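Local structure of Pbp related beta-lactamase (Pyrococcus abyssi, 2QMI) at residues I54-G58 and V325-S329. The protein is an octameric, self-compartmentalizing peptidase of an archaeon, related to penicillin-binding proteins and serine beta-lactamases. Sequence-based numbering, arbitrary orientation.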
loop_
_atom_site.group_PDB
_atom_site.type_symbol
_atom_site.label_atom_id
_atom_site.label_comp_id
_atom_site.label_asym_id
_atom_site.label_seq_id
_atom_site.Cartn_x
_atom_site.Cartn_y
_atom_site.Cartn_z
ATOM N N ILE A 54 -0.830 42.881 -10.506
ATOM C CA ILE A 54 0.612 42.747 -10.599
ATOM C C ILE A 54 1.106 41.299 -10.530
ATOM O O ILE A 54 0.689 40.528 -9.667
ATOM C CB ILE A 54 1.276 43.600 -9.491
ATOM C CG1 ILE A 54 1.245 45.072 -9.919
ATOM C CG2 ILE A 54 2.689 43.127 -9.212
ATOM C CD1 ILE A 54 1.707 46.039 -8.862
ATOM N N TYR A 55 1.996 40.951 -11.462
ATOM C CA TYR A 55 2.591 39.617 -11.545
ATOM C C TYR A 55 4.100 39.772 -11.637
ATOM O O TYR A 55 4.608 40.869 -11.869
ATOM C CB TYR A 55 2.165 38.881 -12.820
ATOM C CG TYR A 55 0.689 38.762 -13.098
ATOM C CD1 TYR A 55 0.051 37.521 -13.042
ATOM C CD2 TYR A 55 -0.050 39.867 -13.514
ATOM C CE1 TYR A 55 -1.290 37.384 -13.406
ATOM C CE2 TYR A 55 -1.386 39.746 -13.880
ATOM C CZ TYR A 55 -2.005 38.505 -13.826
ATOM O OH TYR A 55 -3.330 38.392 -14.183
ATOM N N GLY A 56 4.815 38.664 -11.475
ATOM C CA GLY A 56 6.257 38.708 -11.622
ATOM C C GLY A 56 6.466 38.618 -13.126
ATOM O O GLY A 56 5.673 37.965 -13.809
ATOM N N ILE A 57 7.504 39.249 -13.664
ATOM C CA ILE A 57 7.697 39.193 -15.109
ATOM C C ILE A 57 8.905 38.380 -15.547
ATOM O O ILE A 57 9.101 38.151 -16.738
ATOM C CB ILE A 57 7.791 40.618 -15.722
ATOM C CG1 ILE A 57 9.107 41.289 -15.327
ATOM C CG2 ILE A 57 6.618 41.457 -15.243
ATOM C CD1 ILE A 57 9.352 42.604 -16.050
ATOM N N GLY A 58 9.708 37.943 -14.582
ATOM C CA GLY A 58 10.884 37.154 -14.902
ATOM C C GLY A 58 11.882 37.811 -15.840
ATOM O O GLY A 58 12.146 39.004 -15.752
ATOM N N VAL A 325 1.509 40.200 -22.030
ATOM C CA VAL A 325 0.700 39.158 -21.403
ATOM C C VAL A 325 1.371 38.648 -20.118
ATOM O O VAL A 325 2.544 38.255 -20.127
ATOM C CB VAL A 325 0.499 37.953 -22.350
ATOM C CG1 VAL A 325 -0.353 36.877 -21.671
ATOM C CG2 VAL A 325 -0.152 38.408 -23.642
ATOM N N LEU A 326 0.628 38.664 -19.015
ATOM C CA LEU A 326 1.148 38.182 -17.742
ATOM C C LEU A 326 0.283 37.016 -17.269
ATOM O O LEU A 326 -0.924 37.005 -17.492
ATOM C CB LEU A 326 1.164 39.310 -16.704
ATOM C CG LEU A 326 2.185 40.412 -17.001
ATOM C CD1 LEU A 326 2.188 41.449 -15.891
ATOM C CD2 LEU A 326 3.565 39.785 -17.151
ATOM N N GLU A 327 0.903 36.040 -16.616
ATOM C CA GLU A 327 0.182 34.864 -16.160
ATOM C C GLU A 327 0.532 34.379 -14.751
ATOM O O GLU A 327 1.691 34.381 -14.341
ATOM C CB GLU A 327 0.394 33.723 -17.161
ATOM C CG GLU A 327 -0.504 32.517 -16.939
ATOM C CD GLU A 327 -0.257 31.425 -17.962
ATOM O OE1 GLU A 327 -0.189 31.756 -19.171
ATOM O OE2 GLU A 327 -0.138 30.242 -17.555
ATOM N N ASN A 328 -0.512 33.935 -14.056
ATOM C CA ASN A 328 -0.492 33.429 -12.685
ATOM C C ASN A 328 0.089 32.026 -12.498
ATOM O O ASN A 328 -0.132 31.403 -11.465
ATOM C CB ASN A 328 -1.927 33.423 -12.153
ATOM C CG ASN A 328 -2.046 34.111 -10.835
ATOM O OD1 ASN A 328 -1.100 34.756 -10.394
ATOM N ND2 ASN A 328 -3.204 34.001 -10.192
ATOM N N SER A 329 0.809 31.530 -13.500
ATOM C CA SER A 329 1.409 30.196 -13.450
ATOM C C SER A 329 2.115 29.943 -14.777
ATOM O O SER A 329 2.398 30.888 -15.517
ATOM C CB SER A 329 0.328 29.126 -13.221
ATOM O OG SER A 329 -0.656 29.159 -14.247
#
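Tyr-55 and Leu-326 face each other from two strands of different sheets, their CA atoms 6.5 Å apart. In this penicillin-binding protein/beta-lactamase fold, strand 321-327 is an inner strand of the large antiparallel sheet. Strand 55-56 pairs instead with strand 238-239, so the contact is mainly packing of the Tyr-55 ring on side chain and backbone of 325-329. The ring lies across the end of strand 321-327. Leu-326 CB sits over one ring face, 3.8 Å from the centroid and 25° off the normal, a CH-pi contact. It is offset toward the rim. Leu-326 CB to Tyr-55 CD2 is 3.5 Å. Leu-326 CD1 also packs at Tyr-55 CD2, at 3.6 Å. Tyr-55 CB points toward strand 321-327, and with CG anti to the carbonyl carbon (chi1 -54°) the ring lies against it. The ring also meets backbone obliquely, with Tyr-55 CE1 3.6 Å from Asn-328 N. Tyr-55 OH hydrogen-bonds with Ser-49 OG and Ser-23 OG, which tether the ring's far end. Asn-328 OD1 approaches Tyr-55 CD1, while Asn-328 ND2 hydrogen-bonds to Arg-41 O. The Ile-57 side chain lies near, without touching, the probable SxxK motif (Ser-59, Lys-62). The other methyl of Leu-326, CD2, meets Ile-57 CG2 at 4.0 Å.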